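Local coordinates for protein ubiquitin-like-specific protease 2 (Saccharomyces cerevisiae, PDB 5LNB) that cleaves SUMO from modified proteins as a cysteine protease of the C48 (Ulp1) family, here represented by its catalytic domain, at residues A[63-67]-A[68-72]; A[221-224]-A[225-229]; A[251-255]-A[256-260]; A[268-271]-A[272-276]. All coordinates share one frame; numbering follows the deposited sequence.

Contact 1: A[63-67]-A[68-72]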
loop_
_atom_site.group_PDB
_atom_site.type_symbol
_atom_site.label_atom_id
_atom_site.label_comp_id
_atom_site.label_asym_id
_atom_site.label_seq_id
_atom_site.Cartn_x
_atom_site.Cartn_y
_atom_site.Cartn_z
ATOM N N GLU A 63 -4.258 0.033 9.593
ATOM C CA GLU A 63 -5.017 0.350 10.795
ATOM C C GLU A 63 -4.928 -0.780 11.812
ATOM O O GLU A 63 -4.849 -0.534 13.021
ATOM C CB GLU A 63 -6.468 0.637 10.426
ATOM C CG GLU A 63 -6.648 1.939 9.669
ATOM C CD GLU A 63 -6.516 3.164 10.576
ATOM O OE1 GLU A 63 -6.918 3.075 11.760
ATOM O OE2 GLU A 63 -6.009 4.214 10.105
ATOM N N SER A 64 -4.947 -2.026 11.341
ATOM C CA SER A 64 -4.767 -3.153 12.248
ATOM C C SER A 64 -3.425 -3.063 12.950
ATOM O O SER A 64 -3.328 -3.288 14.163
ATOM C CB SER A 64 -4.888 -4.467 11.477
ATOM O OG SER A 64 -4.384 -5.554 12.230
ATOM N N SER A 65 -2.378 -2.713 12.196
ATOM C CA SER A 65 -1.053 -2.530 12.775
ATOM C C SER A 65 -1.055 -1.415 13.812
ATOM O O SER A 65 -0.392 -1.521 14.853
ATOM C CB SER A 65 -0.042 -2.236 11.664
ATOM O OG SER A 65 1.219 -1.896 12.197
ATOM N N ILE A 66 -1.797 -0.338 13.550
ATOM C CA ILE A 66 -1.885 0.739 14.533
ATOM C C ILE A 66 -2.656 0.277 15.765
ATOM O O ILE A 66 -2.266 0.583 16.899
ATOM C CB ILE A 66 -2.509 1.998 13.898
ATOM C CG1 ILE A 66 -1.557 2.575 12.837
ATOM C CG2 ILE A 66 -2.898 3.032 14.989
ATOM C CD1 ILE A 66 -2.143 3.649 11.955
ATOM N N GLU A 67 -3.749 -0.478 15.567
ATOM C CA GLU A 67 -4.536 -0.963 16.703
ATOM C C GLU A 67 -3.689 -1.816 17.637
ATOM O O GLU A 67 -3.852 -1.765 18.860
ATOM C CB GLU A 67 -5.740 -1.776 16.225
ATOM C CG GLU A 67 -6.748 -1.031 15.373
ATOM C CD GLU A 67 -7.836 -1.964 14.822
ATOM O OE1 GLU A 67 -8.078 -1.960 13.588
ATOM O OE2 GLU A 67 -8.431 -2.716 15.630
ATOM N N LYS A 68 -2.800 -2.632 17.078
ATOM C CA LYS A 68 -1.981 -3.521 17.888
ATOM C C LYS A 68 -0.764 -2.826 18.482
ATOM O O LYS A 68 0.045 -3.490 19.139
ATOM C CB LYS A 68 -1.535 -4.725 17.053
ATOM C CG LYS A 68 -2.682 -5.547 16.490
ATOM C CD LYS A 68 -2.171 -6.844 15.884
ATOM C CE LYS A 68 -3.315 -7.785 15.529
ATOM N NZ LYS A 68 -4.141 -7.263 14.403
ATOM N N SER A 69 -0.621 -1.515 18.280
ATOM C CA SER A 69 0.541 -0.761 18.748
ATOM C C SER A 69 1.833 -1.305 18.157
ATOM O O SER A 69 2.897 -1.179 18.759
ATOM C CB SER A 69 0.639 -0.748 20.276
ATOM O OG SER A 69 -0.643 -0.786 20.862
ATOM N N ILE A 70 1.754 -1.938 16.985
ATOM C CA ILE A 70 2.976 -2.295 16.278
ATOM C C ILE A 70 3.659 -1.035 15.770
ATOM O O ILE A 70 4.891 -0.922 15.783
ATOM C CB ILE A 70 2.662 -3.276 15.137
ATOM C CG1 ILE A 70 2.097 -4.579 15.700
ATOM C CG2 ILE A 70 3.909 -3.532 14.293
ATOM C CD1 ILE A 70 1.658 -5.552 14.631
ATOM N N ILE A 71 2.868 -0.070 15.311
ATOM C CA ILE A 71 3.345 1.249 14.926
ATOM C C ILE A 71 2.415 2.277 15.558
ATOM O O ILE A 71 1.319 1.956 16.018
ATOM C CB ILE A 71 3.393 1.429 13.394
ATOM C CG1 ILE A 71 1.984 1.268 12.806
ATOM C CG2 ILE A 71 4.354 0.413 12.769
ATOM C CD1 ILE A 71 1.792 1.895 11.452
ATOM N N LYS A 72 2.866 3.524 15.575
ATOM C CA LYS A 72 2.036 4.644 15.990
ATOM C C LYS A 72 1.436 5.305 14.758
ATOM O O LYS A 72 2.034 5.301 13.678
ATOM C CB LYS A 72 2.838 5.666 16.797
ATOM C CG LYS A 72 3.613 5.080 17.970
ATOM C CD LYS A 72 4.384 6.168 18.687
ATOM C CE LYS A 72 5.357 5.600 19.707
ATOM N NZ LYS A 72 6.591 5.052 19.069
HETATM O O HOH W 1 -0.577 2.688 18.047
HETATM O O HOH W 2 -2.728 -2.417 21.196
#

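Contact 2: A[221-224]-A[225-229]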
loop_
_atom_site.group_PDB
_atom_site.type_symbol
_atom_site.label_atom_id
_atom_site.label_comp_id
_atom_site.label_asym_id
_atom_site.label_seq_id
_atom_site.Cartn_x
_atom_site.Cartn_y
_atom_site.Cartn_z
ATOM N N LEU A 221 -0.830 -8.290 0.453
ATOM C CA LEU A 221 -0.234 -9.161 1.457
ATOM C C LEU A 221 1.198 -8.770 1.789
ATOM O O LEU A 221 1.647 -9.000 2.918
ATOM C CB LEU A 221 -0.314 -10.617 1.012
ATOM C CG LEU A 221 -1.655 -11.204 1.497
ATOM C CD1 LEU A 221 -2.762 -11.072 0.460
ATOM C CD2 LEU A 221 -1.516 -12.616 1.980
ATOM N N ASN A 222 1.920 -8.161 0.842
ATOM C CA ASN A 222 3.267 -7.695 1.143
ATOM C C ASN A 222 3.226 -6.505 2.093
ATOM O O ASN A 222 3.993 -6.446 3.063
ATOM C CB ASN A 222 4.004 -7.344 -0.153
ATOM C CG ASN A 222 4.361 -8.583 -0.974
ATOM O OD1 ASN A 222 4.448 -9.695 -0.441
ATOM N ND2 ASN A 222 4.560 -8.395 -2.270
ATOM N N ILE A 223 2.315 -5.563 1.843
ATOM C CA ILE A 223 2.123 -4.452 2.769
ATOM C C ILE A 223 1.660 -4.969 4.122
ATOM O O ILE A 223 2.160 -4.550 5.172
ATOM C CB ILE A 223 1.136 -3.428 2.176
ATOM C CG1 ILE A 223 1.806 -2.683 1.008
ATOM C CG2 ILE A 223 0.648 -2.474 3.264
ATOM C CD1 ILE A 223 0.912 -1.746 0.239
ATOM N N ARG A 224 0.708 -5.899 4.119
ATOM C CA ARG A 224 0.248 -6.483 5.369
ATOM C C ARG A 224 1.402 -7.092 6.150
ATOM O O ARG A 224 1.531 -6.875 7.359
ATOM C CB ARG A 224 -0.816 -7.541 5.094
ATOM C CG ARG A 224 -1.260 -8.265 6.353
ATOM C CD ARG A 224 -2.302 -9.328 6.059
ATOM N NE ARG A 224 -2.729 -9.982 7.285
ATOM C CZ ARG A 224 -3.510 -11.059 7.326
ATOM N NH1 ARG A 224 -3.938 -11.616 6.200
ATOM N NH2 ARG A 224 -3.854 -11.585 8.494
ATOM N N LYS A 225 2.253 -7.870 5.473
ATOM C CA LYS A 225 3.381 -8.488 6.162
ATOM C C LYS A 225 4.333 -7.429 6.706
ATOM O O LYS A 225 4.803 -7.527 7.842
ATOM C CB LYS A 225 4.117 -9.443 5.226
ATOM C CG LYS A 225 5.378 -10.055 5.822
ATOM C CD LYS A 225 5.080 -10.915 7.042
ATOM C CE LYS A 225 4.046 -11.991 6.716
ATOM N NZ LYS A 225 3.944 -13.022 7.795
ATOM N N PHE A 226 4.631 -6.407 5.902
ATOM C CA PHE A 226 5.538 -5.355 6.357
ATOM C C PHE A 226 5.078 -4.769 7.691
ATOM O O PHE A 226 5.884 -4.582 8.609
ATOM C CB PHE A 226 5.644 -4.260 5.289
ATOM C CG PHE A 226 6.555 -3.121 5.669
ATOM C CD1 PHE A 226 6.081 -2.060 6.444
ATOM C CD2 PHE A 226 7.882 -3.100 5.244
ATOM C CE1 PHE A 226 6.919 -1.002 6.797
ATOM C CE2 PHE A 226 8.728 -2.048 5.592
ATOM C CZ PHE A 226 8.248 -0.993 6.372
ATOM N N PHE A 227 3.779 -4.503 7.831
ATOM C CA PHE A 227 3.276 -3.814 9.013
ATOM C C PHE A 227 2.902 -4.747 10.158
ATOM O O PHE A 227 2.493 -4.268 11.217
ATOM C CB PHE A 227 2.100 -2.928 8.636
ATOM C CG PHE A 227 2.525 -1.657 7.977
ATOM C CD1 PHE A 227 2.986 -0.593 8.737
ATOM C CD2 PHE A 227 2.510 -1.537 6.597
ATOM C CE1 PHE A 227 3.403 0.575 8.130
ATOM C CE2 PHE A 227 2.918 -0.375 5.987
ATOM C CZ PHE A 227 3.373 0.684 6.752
ATOM N N GLU A 228 3.069 -6.055 9.998
ATOM C CA GLU A 228 3.121 -6.890 11.189
ATOM C C GLU A 228 4.439 -6.712 11.943
ATOM O O GLU A 228 4.478 -6.960 13.153
ATOM C CB GLU A 228 2.884 -8.354 10.812
ATOM C CG GLU A 228 1.510 -8.553 10.186
ATOM C CD GLU A 228 1.240 -9.976 9.703
ATOM O OE1 GLU A 228 2.209 -10.720 9.399
ATOM O OE2 GLU A 228 0.042 -10.342 9.627
ATOM N N ASN A 229 5.514 -6.266 11.266
ATOM C CA ASN A 229 6.790 -5.971 11.919
ATOM C C ASN A 229 7.703 -5.222 10.950
ATOM O O ASN A 229 8.497 -5.840 10.226
ATOM C CB ASN A 229 7.468 -7.250 12.415
ATOM C CG ASN A 229 8.690 -6.964 13.285
ATOM O OD1 ASN A 229 9.346 -5.934 13.134
ATOM N ND2 ASN A 229 9.003 -7.884 14.189
#

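Contact 3: A[251-255]-A[256-260]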
loop_
_atom_site.group_PDB
_atom_site.type_symbol
_atom_site.label_atom_id
_atom_site.label_comp_id
_atom_site.label_asym_id
_atom_site.label_seq_id
_atom_site.Cartn_x
_atom_site.Cartn_y
_atom_site.Cartn_z
ATOM N N MET A 251 14.379 -18.058 2.210
ATOM C CA MET A 251 14.153 -17.157 3.336
ATOM C C MET A 251 13.009 -16.191 3.041
ATOM O O MET A 251 12.104 -16.018 3.864
ATOM C CB MET A 251 15.449 -16.406 3.664
ATOM C CG MET A 251 15.293 -15.173 4.571
ATOM S SD MET A 251 16.898 -14.445 5.038
ATOM C CE MET A 251 17.591 -14.045 3.433
ATOM N N ILE A 252 13.024 -15.566 1.858
ATOM C CA ILE A 252 11.970 -14.621 1.494
ATOM C C ILE A 252 10.624 -15.328 1.368
ATOM O O ILE A 252 9.585 -14.800 1.780
ATOM C CB ILE A 252 12.343 -13.881 0.195
ATOM C CG1 ILE A 252 13.471 -12.882 0.455
ATOM C CG2 ILE A 252 11.115 -13.193 -0.410
ATOM C CD1 ILE A 252 13.146 -11.864 1.523
ATOM N N ASN A 253 10.615 -16.530 0.793
ATOM C CA ASN A 253 9.348 -17.232 0.619
ATOM C C ASN A 253 8.731 -17.602 1.960
ATOM O O ASN A 253 7.507 -17.533 2.128
ATOM C CB ASN A 253 9.554 -18.472 -0.241
ATOM C CG ASN A 253 9.770 -18.131 -1.691
ATOM O OD1 ASN A 253 9.405 -17.044 -2.134
ATOM N ND2 ASN A 253 10.359 -19.059 -2.446
ATOM N N LYS A 254 9.561 -17.996 2.929
ATOM C CA LYS A 254 9.038 -18.352 4.242
ATOM C C LYS A 254 8.553 -17.114 4.987
ATOM O O LYS A 254 7.437 -17.092 5.518
ATOM C CB LYS A 254 10.110 -19.087 5.045
ATOM C CG LYS A 254 9.642 -19.609 6.395
ATOM C CD LYS A 254 10.666 -20.575 6.983
ATOM C CE LYS A 254 10.314 -20.978 8.411
ATOM N NZ LYS A 254 10.376 -19.822 9.355
ATOM N N TYR A 255 9.376 -16.060 5.009
ATOM C CA TYR A 255 9.029 -14.856 5.753
ATOM C C TYR A 255 7.687 -14.290 5.310
ATOM O O TYR A 255 6.886 -13.864 6.148
ATOM C CB TYR A 255 10.121 -13.793 5.595
ATOM C CG TYR A 255 9.924 -12.624 6.537
ATOM C CD1 TYR A 255 10.250 -12.733 7.880
ATOM C CD2 TYR A 255 9.385 -11.416 6.089
ATOM C CE1 TYR A 255 10.054 -11.674 8.756
ATOM C CE2 TYR A 255 9.182 -10.338 6.964
ATOM C CZ TYR A 255 9.521 -10.481 8.291
ATOM O OH TYR A 255 9.342 -9.437 9.167
ATOM N N PHE A 256 7.429 -14.269 3.996
ATOM C CA PHE A 256 6.215 -13.696 3.427
ATOM C C PHE A 256 5.114 -14.734 3.186
ATOM O O PHE A 256 4.172 -14.451 2.432
ATOM C CB PHE A 256 6.529 -12.967 2.117
ATOM C CG PHE A 256 7.237 -11.654 2.305
ATOM C CD1 PHE A 256 6.520 -10.487 2.555
ATOM C CD2 PHE A 256 8.627 -11.583 2.230
ATOM C CE1 PHE A 256 7.175 -9.271 2.732
ATOM C CE2 PHE A 256 9.287 -10.370 2.406
ATOM C CZ PHE A 256 8.556 -9.207 2.657
ATOM N N ASP A 257 5.215 -15.920 3.795
ATOM C CA ASP A 257 4.155 -16.940 3.731
ATOM C C ASP A 257 3.758 -17.269 2.290
ATOM O O ASP A 257 2.575 -17.265 1.930
ATOM C CB ASP A 257 2.920 -16.509 4.526
ATOM C CG ASP A 257 3.241 -16.146 5.960
ATOM O OD1 ASP A 257 2.609 -15.205 6.480
ATOM O OD2 ASP A 257 4.130 -16.792 6.560
ATOM N N LYS A 258 4.754 -17.578 1.455
ATOM C CA LYS A 258 4.430 -17.857 0.061
ATOM C C LYS A 258 3.448 -19.020 -0.070
ATOM O O LYS A 258 2.621 -19.027 -0.987
ATOM C CB LYS A 258 5.694 -18.141 -0.745
ATOM C CG LYS A 258 5.396 -18.387 -2.222
ATOM C CD LYS A 258 6.647 -18.579 -3.054
ATOM C CE LYS A 258 6.299 -18.752 -4.537
ATOM N NZ LYS A 258 7.534 -18.968 -5.357
ATOM N N ASN A 259 3.507 -20.001 0.837
ATOM C CA ASN A 259 2.635 -21.169 0.714
ATOM C C ASN A 259 1.161 -20.815 0.867
ATOM O O ASN A 259 0.303 -21.571 0.400
ATOM C CB ASN A 259 3.024 -22.242 1.738
ATOM C CG ASN A 259 2.804 -21.787 3.174
ATOM O OD1 ASN A 259 3.010 -20.623 3.508
ATOM N ND2 ASN A 259 2.382 -22.709 4.030
ATOM N N GLU A 260 0.843 -19.688 1.501
ATOM C CA GLU A 260 -0.538 -19.236 1.637
ATOM C C GLU A 260 -0.994 -18.331 0.498
ATOM O O GLU A 260 -2.189 -18.036 0.409
ATOM C CB GLU A 260 -0.717 -18.490 2.962
ATOM C CG GLU A 260 -0.389 -19.321 4.190
ATOM C CD GLU A 260 -0.285 -18.477 5.451
ATOM O OE1 GLU A 260 -0.602 -17.265 5.392
ATOM O OE2 GLU A 260 0.121 -19.024 6.502
HETATM O O HOH W 3 5.734 -20.293 2.534
HETATM O O HOH W 4 8.936 -16.688 -4.758
#

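Contact 4: A[268-271]-A[272-276]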
loop_
_atom_site.group_PDB
_atom_site.type_symbol
_atom_site.label_atom_id
_atom_site.label_comp_id
_atom_site.label_asym_id
_atom_site.label_seq_id
_atom_site.Cartn_x
_atom_site.Cartn_y
_atom_site.Cartn_z
ATOM N N LEU A 268 -9.172 -12.958 1.476
ATOM C CA LEU A 268 -9.639 -11.579 1.377
ATOM C C LEU A 268 -11.153 -11.524 1.179
ATOM O O LEU A 268 -11.828 -10.674 1.770
ATOM C CB LEU A 268 -8.912 -10.853 0.246
ATOM C CG LEU A 268 -7.390 -10.673 0.367
ATOM C CD1 LEU A 268 -6.852 -10.108 -0.932
ATOM C CD2 LEU A 268 -7.012 -9.757 1.549
ATOM N N ARG A 269 -11.710 -12.433 0.368
ATOM C CA ARG A 269 -13.162 -12.477 0.189
ATOM C C ARG A 269 -13.857 -12.789 1.502
ATOM O O ARG A 269 -14.844 -12.143 1.865
ATOM C CB ARG A 269 -13.563 -13.516 -0.854
ATOM C CG ARG A 269 -13.267 -13.163 -2.278
ATOM C CD ARG A 269 -14.207 -13.930 -3.216
ATOM N NE ARG A 269 -14.486 -15.301 -2.781
ATOM C CZ ARG A 269 -13.758 -16.366 -3.113
ATOM N NH1 ARG A 269 -12.685 -16.227 -3.874
ATOM N NH2 ARG A 269 -14.103 -17.572 -2.679
ATOM N N HIS A 270 -13.353 -13.791 2.226
ATOM C CA HIS A 270 -13.934 -14.131 3.520
ATOM C C HIS A 270 -13.886 -12.947 4.478
ATOM O O HIS A 270 -14.827 -12.729 5.247
ATOM C CB HIS A 270 -13.217 -15.340 4.122
ATOM C CG HIS A 270 -13.896 -15.896 5.339
ATOM N ND1 HIS A 270 -13.351 -15.816 6.603
ATOM C CD2 HIS A 270 -15.088 -16.526 5.485
ATOM C CE1 HIS A 270 -14.171 -16.381 7.473
ATOM N NE2 HIS A 270 -15.232 -16.820 6.819
ATOM N N THR A 271 -12.797 -12.176 4.457
ATOM C CA THR A 271 -12.709 -11.023 5.348
ATOM C C THR A 271 -13.769 -9.984 5.002
ATOM O O THR A 271 -14.509 -9.519 5.878
ATOM C CB THR A 271 -11.315 -10.400 5.281
ATOM O OG1 THR A 271 -10.338 -11.345 5.738
ATOM C CG2 THR A 271 -11.259 -9.141 6.140
ATOM N N LEU A 272 -13.848 -9.600 3.727
ATOM C CA LEU A 272 -14.845 -8.623 3.306
ATOM C C LEU A 272 -16.252 -9.138 3.577
ATOM O O LEU A 272 -17.067 -8.459 4.214
ATOM C CB LEU A 272 -14.657 -8.303 1.824
ATOM C CG LEU A 272 -13.671 -7.194 1.496
ATOM C CD1 LEU A 272 -13.607 -6.974 -0.013
ATOM C CD2 LEU A 272 -14.090 -5.905 2.218
ATOM N N LYS A 273 -16.549 -10.349 3.100
ATOM C CA LYS A 273 -17.856 -10.947 3.328
ATOM C C LYS A 273 -18.238 -10.872 4.801
ATOM O O LYS A 273 -19.369 -10.524 5.148
ATOM C CB LYS A 273 -17.854 -12.398 2.837
ATOM C CG LYS A 273 -19.240 -13.028 2.814
ATOM C CD LYS A 273 -20.177 -12.194 1.947
ATOM C CE LYS A 273 -21.637 -12.451 2.266
ATOM N NZ LYS A 273 -22.495 -11.478 1.542
ATOM N N LEU A 274 -17.291 -11.186 5.683
ATOM C CA LEU A 274 -17.555 -11.141 7.116
ATOM C C LEU A 274 -17.840 -9.714 7.578
ATOM O O LEU A 274 -18.796 -9.472 8.326
ATOM C CB LEU A 274 -16.368 -11.740 7.865
ATOM C CG LEU A 274 -16.433 -12.001 9.369
ATOM C CD1 LEU A 274 -17.859 -12.244 9.841
ATOM C CD2 LEU A 274 -15.544 -13.206 9.682
ATOM N N LEU A 275 -17.019 -8.751 7.139
ATOM C CA LEU A 275 -17.266 -7.356 7.488
ATOM C C LEU A 275 -18.646 -6.904 7.023
ATOM O O LEU A 275 -19.302 -6.097 7.697
ATOM C CB LEU A 275 -16.184 -6.454 6.890
ATOM C CG LEU A 275 -14.771 -6.567 7.473
ATOM C CD1 LEU A 275 -13.822 -5.597 6.781
ATOM C CD2 LEU A 275 -14.774 -6.322 8.980
ATOM N N GLN A 276 -19.101 -7.413 5.876
ATOM C CA GLN A 276 -20.419 -7.051 5.373
ATOM C C GLN A 276 -21.513 -7.632 6.259
ATOM O O GLN A 276 -22.493 -6.951 6.586
ATOM C CB GLN A 276 -20.572 -7.541 3.936
ATOM C CG GLN A 276 -21.667 -6.867 3.150
ATOM C CD GLN A 276 -22.611 -7.866 2.529
ATOM O OE1 GLN A 276 -22.484 -9.068 2.752
ATOM N NE2 GLN A 276 -23.565 -7.376 1.744
#

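Contact 1: A[63-67]-A[68-72]
Ser69 N donates to Ile66 O at 3.0 Å and Ile70 N to Ser65 O at 3.1 Å, two bonds back into the last turn of helix 51-67 that, with the positive phi of Ser69 (59°), make a Schellman motif. The two bonds differ in kind: Ile70 N comes up nearly in line with the Ser65 carbonyl, whereas Ser69 N sits well above the plane of the Ile66 carbonyl. One residue earlier, Lys68 N still makes the ordinary helical bond to Ser64 O. The Lys68 side chain then runs back beside that carbonyl, its CG 3.3 Å from Ser64 O, and the bend at its last torsion (68°) turns NZ onto Ser64 OG, to which it donates at 2.8 Å. Replacing Ser64 by an alanine removes the hydroxyl, and the Lys68 ammonium is likely to lose this mate and its chain to move more freely. Ser65 OG lies against the aliphatic CG1 of Ile71 at 3.3 Å, but its polar partner is the carbonyl of Phe227. Beside it, Ile66 CG1 meets Ile71 CD1 at 3.7 Å, the two side chains crossing at a slant, and both also touch Val76 of strand 76-78. One water donates to Ile66 O and Ile71 O; another donates to Glu67 O and hydrogen-bonds with Ser69 OG. The carbonyls at this helix end are thus met by backbone N-H groups or water, and the Lys68 ammonium, near the C-terminal end of the helix, would probably offset part of its negative dipole end.

Contact 2: A[221-224]-A[225-229]
The Phe227 ring carries the ring of its neighbour Phe226 on one face, with Phe226 CD1 3.5 Å above the plane and over its centre; at the edge of Phe227, near its plane, lies Ile223 O, 3.4 Å from Phe227 CD2. Phe226 in turn presents its own edge to Phe227 and meets Tyr112 edge-to-face. The Ile223 and Phe227 side chains run together off the same side of the helix, with Ile223 CG2 3.9 Å from Phe227 CD2. A serine in place of Phe227 would probably open a gap beside Ile223 and leave the Phe226 edge without its aromatic face. This i to i+4 pairing belongs to the last turns of helix 215-228 in the protease domain, wedged between helix 51-67 and the mixed sheet: Phe227 touches Ile62, while Phe226 packs on Ile127. Backbone bonds run regularly up to Phe227 N, which donates to Ile223 O at 3.1 Å, and then weaken, Glu228 N reaching Arg224 O only at 131°. Along another side of the helix, Glu228 joins two cations. Its OE2 makes a long salt bridge of 3.6 Å to Arg224 NE, the carboxylate turned 78° from the guanidinium plane, and its OE1 forms a salt bridge with Lys225 NZ, the hydrogen bond within it weak; the stronger partner of Lys225 is Asp257.

Contact 3: A[251-255]-A[256-260]
Tyr255 and Phe256 form a T-shaped pair: the Tyr255 edge points at the Phe256 face, the ring centroids are 5.4 Å apart and the planes stand at 79°. Tyr255 CD2 makes the approach, lying 3.8 Å from Phe256 CE2 and over the rim of the ring rather than its middle. With CG beside its own backbone N (chi1 -74°), the Phe256 ring is carried back along the helix, where its CD2 meets Ile252 CG2 at 4.0 Å and its edge faces Ile252 O.

The backbone bonds end helix 245-255 in a Schellman motif with Asp257, at positive phi, as the C-prime residue. Lys258 N reaches Asn253 O at 2.8 Å, almost straight (171°) and in the carbonyl plane, while Asp257 N approaches Lys254 O at 3.0 Å from above that carbonyl's plane.

Among the polar side chains, Asn253 and Lys258 run alongside each other. The extended lysine lays its CD against Asn253 OD1 at 3.3 Å, and a water bridges their ends, donating to Asn253 OD1 and accepting from Lys258 NZ.

Around the turn, helix 230-238 receives Tyr255, whose OH bonds to Glu232 and Thr233, and Phe256, whose ring meets Trp237. Helix 215-228 packs Asn222 and Lys225 against Phe256, so the end of helix 245-255 is tied to both helices before helix 258-261 begins.

Contact 4: A[268-271]-A[272-276]
Helix 264-285, a long helix in the C-terminal part of the chain, passes through this contact without a break, as its unbroken i to i+4 backbone bonding demonstrates. Leu272 N donates to Leu268 O at 3.0 Å and almost straight (175°); Lys273 N reaches Arg269 O at 2.8 Å, Leu274 N reaches His270 O at 2.9 Å, and Leu275 N reaches Thr271 O, also at 2.9 Å. Side chains one turn apart meet more lightly. His270 and Leu274 project from the helix as neighbours, and Leu274 CD2 comes to 4.1 Å from His270 CE1, oblique to the imidazole. Leu275 CG lies 3.4 Å from Thr271 O, beyond the oxygen. With Thr271 OG1 beside its own backbone N (chi1 -63°), the hydroxyl is turned back to the preceding turn, where it bonds to Asn267 O, and the methyl CG2 is the branch set beside Leu272 N. Further along, Lys273 bends at its second torsion (57°), which brings NZ to Gln276 OE1 at 2.7 Å; the amide NH2 of Gln276 meanwhile binds Pro21 O. The Arg269 side chain extends away from the helix, its NH1 bonding to Leu43 O and its guanidinium making a cation-pi contact with Phe44. On the apolar side Leu268 and Leu272 pack on helix 51-67, and Leu272 and Leu275 on Leu23 of strand 23-26. The chemistry is therefore divided by side: Leu268, Leu272 and Leu275 pack against neighbouring elements, while the Gln276 amide, used at both its oxygen and its nitrogen, is probably restrained from flipping.

In the fold
Contacts 1, 2 and 3 follow one another along the chain within the Ulp1-family catalytic domain, and contact 4 comes last, on helix 264-285. Contacts 1 and 2, with centres 11 Å apart, join the ends of helices 51-67 and 215-228: Ser65 OG probably bonds to Phe227 O at 2.9 Å. Contact 2 also touches contact 3, 12 Å away between centres, through the salt bridge from Lys225 NZ to Asp257 OD1 (2.9 Å). Contacts 1 and 3, with centres 22 Å apart, do not touch; contact 2, which touches both, links them. Contact 4 touches none of the others, yet packs helix 264-285 on helix 51-67, whose C-terminal end forms contact 1 and which contact 2 also touches.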